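Local atomic coordinates of Sfrice_029225 (Spodoptera frugiperda, PDB entry 6I50), a protein that probably acts as a trimeric cytokine of the tumour necrosis factor family, binding a cell-surface receptor of the TNF receptor type. Residues A[77-89]-A[103-117]. Residues are numbered along the deposited sequence; the frame is centred on the assembly and turned at random.
Sequences YYLDSHDTISWVL and LQCAQSSYSTEPIDK
The indole of W87 lies against C105, whose CB sits over the five-membered ring in a CH-pi contact, 3.6 Å from its centroid, while SG stands oblique to the ring and runs on into the disulfide with C121. W87 reaches this neighbour because CG is turned between its backbone N and carbonyl carbon (chi1 58°), which also sets CZ3 beside L103 CB and lets NE1 bond to C121 O. With an alanine in place of W87, C105 CB would probably lose the ring face it packs on, and the C121 carbonyl its indole donor. The strands alternate hydrogen-bonded pairs such as I85-Q107 and W87-C105 with non-hydrogen-bonded ones such as S86-A106. On the face shared by S86 and V88, S86 OG gives its proton to C105 O at 2.6 Å; W87 N meets the same carbonyl from the opposite face of its plane. Together 84-92 and 100-108 form an antiparallel hairpin of the TNF jelly roll, and on 100-108, the outermost strand of this sheet within the chain, the backbone N atoms of A106 and S108 bond to a second subunit of the trimer. V88 CG1 packs along the extended Q104 chain, 3.6 Å from CD. Further along, T84 OG1 and S108 OG share a hydrogen bond of 2.7 Å, and I85 CD1 meets Q107 CB at 3.5 Å. Beyond the strands, D83 turns OD1 to within 3.0 Å of S111 OG, and S111 N adds a weak bond to the same oxygen. K117 N bonds to D80 O from above the carbonyl plane (3.1 Å), and K117 NZ donates to a water that in turn donates to D80 O.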
# COMPACT_ATOMS: atom_id res chain seq x y z
N TYR A 77 2.82 -11.95 -5.24
CA TYR A 77 3.59 -11.73 -6.46
C TYR A 77 3.29 -12.89 -7.40
O TYR A 77 3.77 -14.01 -7.20
CB TYR A 77 5.07 -11.63 -6.12
CG TYR A 77 5.98 -11.11 -7.22
CD1 TYR A 77 6.24 -11.88 -8.35
CD2 TYR A 77 6.63 -9.89 -7.09
CE1 TYR A 77 7.10 -11.42 -9.33
CE2 TYR A 77 7.48 -9.43 -8.07
CZ TYR A 77 7.71 -10.20 -9.19
OH TYR A 77 8.57 -9.75 -10.17
N TYR A 78 2.50 -12.63 -8.44
CA TYR A 78 2.15 -13.66 -9.40
C TYR A 78 3.17 -13.74 -10.52
O TYR A 78 3.72 -12.73 -10.96
CB TYR A 78 0.76 -13.39 -10.00
CG TYR A 78 -0.36 -13.46 -9.00
CD1 TYR A 78 -0.99 -14.67 -8.70
CD2 TYR A 78 -0.80 -12.32 -8.34
CE1 TYR A 78 -2.02 -14.72 -7.78
CE2 TYR A 78 -1.82 -12.37 -7.42
CZ TYR A 78 -2.43 -13.57 -7.14
OH TYR A 78 -3.46 -13.59 -6.22
N LEU A 79 3.43 -14.96 -10.97
CA LEU A 79 4.21 -15.22 -12.18
C LEU A 79 3.35 -16.24 -12.92
O LEU A 79 3.47 -17.45 -12.71
CB LEU A 79 5.62 -15.74 -11.86
CG LEU A 79 6.53 -15.92 -13.08
CD1 LEU A 79 6.50 -14.66 -13.93
CD2 LEU A 79 7.95 -16.25 -12.66
N ASP A 80 2.45 -15.73 -13.75
CA ASP A 80 1.32 -16.53 -14.20
C ASP A 80 0.94 -16.08 -15.60
O ASP A 80 1.21 -14.94 -16.00
CB ASP A 80 0.14 -16.40 -13.23
CG ASP A 80 -0.89 -17.49 -13.42
OD1 ASP A 80 -0.78 -18.55 -12.78
OD2 ASP A 80 -1.83 -17.28 -14.22
N SER A 81 0.29 -16.98 -16.34
CA SER A 81 -0.09 -16.69 -17.71
C SER A 81 -1.56 -16.31 -17.87
O SER A 81 -1.98 -15.98 -18.98
CB SER A 81 0.23 -17.89 -18.62
OG SER A 81 -0.42 -19.06 -18.16
N HIS A 82 -2.35 -16.35 -16.80
CA HIS A 82 -3.76 -15.97 -16.91
C HIS A 82 -3.90 -14.46 -17.10
O HIS A 82 -3.07 -13.67 -16.66
CB HIS A 82 -4.53 -16.41 -15.67
CG HIS A 82 -4.78 -17.89 -15.62
ND1 HIS A 82 -3.92 -18.77 -15.00
CD2 HIS A 82 -5.78 -18.64 -16.14
CE1 HIS A 82 -4.38 -20.00 -15.13
NE2 HIS A 82 -5.51 -19.95 -15.82
N ASP A 83 -4.99 -14.06 -17.77
CA ASP A 83 -5.23 -12.65 -18.02
C ASP A 83 -5.54 -11.90 -16.73
O ASP A 83 -5.16 -10.73 -16.59
CB ASP A 83 -6.38 -12.46 -19.01
CG ASP A 83 -5.97 -12.72 -20.45
OD1 ASP A 83 -4.75 -12.80 -20.72
OD2 ASP A 83 -6.86 -12.85 -21.31
N THR A 84 -6.21 -12.55 -15.78
CA THR A 84 -6.61 -11.93 -14.52
C THR A 84 -6.03 -12.70 -13.35
O THR A 84 -6.13 -13.93 -13.30
CB THR A 84 -8.13 -11.86 -14.40
OG1 THR A 84 -8.67 -11.09 -15.48
CG2 THR A 84 -8.53 -11.24 -13.07
N ILE A 85 -5.41 -11.98 -12.42
CA ILE A 85 -4.97 -12.53 -11.15
C ILE A 85 -5.60 -11.69 -10.05
O ILE A 85 -5.70 -10.46 -10.17
CB ILE A 85 -3.43 -12.56 -11.04
CG1 ILE A 85 -2.81 -11.23 -11.45
CG2 ILE A 85 -2.86 -13.67 -11.92
CD1 ILE A 85 -2.49 -10.31 -10.30
N SER A 86 -6.07 -12.36 -9.00
CA SER A 86 -6.78 -11.65 -7.94
C SER A 86 -6.74 -12.51 -6.68
O SER A 86 -6.81 -13.74 -6.76
CB SER A 86 -8.22 -11.35 -8.36
OG SER A 86 -8.95 -10.71 -7.32
N TRP A 87 -6.62 -11.85 -5.54
CA TRP A 87 -6.70 -12.53 -4.25
C TRP A 87 -7.74 -11.86 -3.36
O TRP A 87 -8.12 -10.70 -3.55
CB TRP A 87 -5.34 -12.58 -3.53
CG TRP A 87 -4.67 -11.26 -3.24
CD1 TRP A 87 -3.59 -10.73 -3.90
CD2 TRP A 87 -4.98 -10.34 -2.19
NE1 TRP A 87 -3.22 -9.53 -3.33
CE2 TRP A 87 -4.06 -9.27 -2.28
CE3 TRP A 87 -5.96 -10.31 -1.19
CZ2 TRP A 87 -4.10 -8.18 -1.41
CZ3 TRP A 87 -5.99 -9.23 -0.32
CH2 TRP A 87 -5.07 -8.17 -0.44
N VAL A 88 -8.20 -12.63 -2.37
CA VAL A 88 -9.13 -12.16 -1.35
C VAL A 88 -8.56 -12.52 0.02
O VAL A 88 -7.92 -13.57 0.19
CB VAL A 88 -10.54 -12.75 -1.51
CG1 VAL A 88 -11.27 -12.06 -2.66
CG2 VAL A 88 -10.47 -14.25 -1.73
N LEU A 89 -8.78 -11.64 0.99
CA LEU A 89 -8.41 -11.88 2.38
C LEU A 89 -9.64 -12.38 3.11
O LEU A 89 -10.63 -11.65 3.23
CB LEU A 89 -7.87 -10.60 3.01
CG LEU A 89 -7.48 -10.72 4.48
CD1 LEU A 89 -6.30 -11.66 4.64
CD2 LEU A 89 -7.17 -9.36 5.09
N LEU A 103 -10.77 -7.85 2.16
CA LEU A 103 -9.91 -7.12 1.25
C LEU A 103 -9.79 -7.91 -0.04
O LEU A 103 -9.80 -9.14 -0.02
CB LEU A 103 -8.53 -6.90 1.88
CG LEU A 103 -7.67 -5.68 1.61
CD1 LEU A 103 -8.46 -4.40 1.84
CD2 LEU A 103 -6.47 -5.75 2.56
N GLN A 104 -9.68 -7.20 -1.16
CA GLN A 104 -9.50 -7.86 -2.45
C GLN A 104 -8.59 -7.01 -3.32
O GLN A 104 -8.63 -5.78 -3.27
CB GLN A 104 -10.83 -8.09 -3.16
CG GLN A 104 -10.70 -8.87 -4.47
CD GLN A 104 -12.02 -9.38 -4.99
OE1 GLN A 104 -13.07 -9.18 -4.37
NE2 GLN A 104 -11.99 -10.06 -6.13
N CYS A 105 -7.76 -7.69 -4.11
CA CYS A 105 -6.84 -7.08 -5.06
C CYS A 105 -7.02 -7.77 -6.41
O CYS A 105 -7.29 -8.97 -6.47
CB CYS A 105 -5.39 -7.21 -4.58
SG CYS A 105 -4.14 -6.34 -5.54
N ALA A 106 -6.88 -7.01 -7.50
CA ALA A 106 -7.02 -7.61 -8.82
C ALA A 106 -6.12 -6.89 -9.81
O ALA A 106 -5.91 -5.68 -9.73
CB ALA A 106 -8.47 -7.59 -9.30
N GLN A 107 -5.59 -7.66 -10.76
CA GLN A 107 -4.84 -7.11 -11.89
C GLN A 107 -5.22 -7.90 -13.13
O GLN A 107 -5.39 -9.12 -13.06
CB GLN A 107 -3.33 -7.17 -11.65
CG GLN A 107 -2.49 -6.20 -12.47
CD GLN A 107 -2.22 -6.67 -13.89
OE1 GLN A 107 -1.89 -5.88 -14.77
NE2 GLN A 107 -2.35 -7.98 -14.11
N SER A 108 -5.36 -7.22 -14.26
CA SER A 108 -5.87 -7.88 -15.45
C SER A 108 -5.38 -7.19 -16.71
O SER A 108 -5.33 -5.96 -16.79
CB SER A 108 -7.41 -7.92 -15.45
OG SER A 108 -7.91 -8.73 -16.51
N SER A 109 -5.00 -8.00 -17.70
CA SER A 109 -4.69 -7.50 -19.03
C SER A 109 -4.93 -8.63 -20.01
O SER A 109 -4.80 -9.80 -19.67
CB SER A 109 -3.25 -6.99 -19.12
OG SER A 109 -2.34 -8.07 -19.00
N TYR A 110 -5.30 -8.26 -21.24
CA TYR A 110 -5.65 -9.25 -22.25
C TYR A 110 -4.42 -9.65 -23.05
O TYR A 110 -3.63 -8.80 -23.47
CB TYR A 110 -6.73 -8.70 -23.19
CG TYR A 110 -7.11 -9.69 -24.27
CD1 TYR A 110 -8.09 -10.65 -24.05
CD2 TYR A 110 -6.49 -9.66 -25.52
CE1 TYR A 110 -8.44 -11.56 -25.04
CE2 TYR A 110 -6.83 -10.57 -26.51
CZ TYR A 110 -7.80 -11.51 -26.27
OH TYR A 110 -8.14 -12.41 -27.25
N SER A 111 -4.27 -10.95 -23.25
CA SER A 111 -3.26 -11.49 -24.16
C SER A 111 -3.88 -12.64 -24.94
O SER A 111 -4.72 -13.38 -24.42
CB SER A 111 -2.02 -11.97 -23.41
OG SER A 111 -2.36 -13.01 -22.51
N THR A 112 -3.46 -12.78 -26.20
CA THR A 112 -4.02 -13.84 -27.03
C THR A 112 -3.40 -15.20 -26.72
O THR A 112 -4.05 -16.23 -26.93
CB THR A 112 -3.83 -13.51 -28.51
OG1 THR A 112 -2.43 -13.44 -28.81
CG2 THR A 112 -4.47 -12.17 -28.85
N GLU A 113 -2.17 -15.23 -26.22
CA GLU A 113 -1.50 -16.47 -25.88
C GLU A 113 -1.09 -16.48 -24.42
O GLU A 113 -0.87 -15.42 -23.82
CB GLU A 113 -0.26 -16.68 -26.77
CG GLU A 113 -0.55 -16.67 -28.26
CD GLU A 113 -1.41 -17.84 -28.71
OE1 GLU A 113 -1.54 -18.83 -27.94
OE2 GLU A 113 -1.97 -17.78 -29.83
N PRO A 114 -0.98 -17.66 -23.80
CA PRO A 114 -0.64 -17.73 -22.37
C PRO A 114 0.83 -17.45 -22.10
O PRO A 114 1.65 -18.38 -22.06
CB PRO A 114 -1.00 -19.17 -22.00
CG PRO A 114 -0.87 -19.93 -23.28
CD PRO A 114 -1.31 -18.98 -24.36
N ILE A 115 1.18 -16.18 -21.89
CA ILE A 115 2.55 -15.77 -21.62
C ILE A 115 2.69 -15.53 -20.12
O ILE A 115 1.92 -14.75 -19.54
CB ILE A 115 2.91 -14.51 -22.41
CG1 ILE A 115 2.57 -14.69 -23.89
CG2 ILE A 115 4.38 -14.16 -22.23
CD1 ILE A 115 3.26 -15.87 -24.54
N ASP A 116 3.66 -16.19 -19.49
CA ASP A 116 3.92 -15.96 -18.08
C ASP A 116 4.45 -14.54 -17.89
O ASP A 116 5.33 -14.10 -18.63
CB ASP A 116 4.94 -16.97 -17.54
CG ASP A 116 4.34 -18.35 -17.33
OD1 ASP A 116 3.12 -18.45 -17.11
OD2 ASP A 116 5.11 -19.34 -17.39
N LYS A 117 3.92 -13.83 -16.89
CA LYS A 117 4.43 -12.49 -16.64
C LYS A 117 4.29 -12.15 -15.17
O LYS A 117 3.38 -12.65 -14.50
CB LYS A 117 3.71 -11.44 -17.50
CG LYS A 117 2.22 -11.40 -17.34
CD LYS A 117 1.61 -10.92 -18.63
CE LYS A 117 0.30 -11.63 -18.91
NZ LYS A 117 -0.72 -11.32 -17.87
O HOH W 1 -0.96 -13.26 -15.29
O HOH W 2 -0.81 -14.04 -20.73
O HOH W 3 -7.08 -14.42 -23.17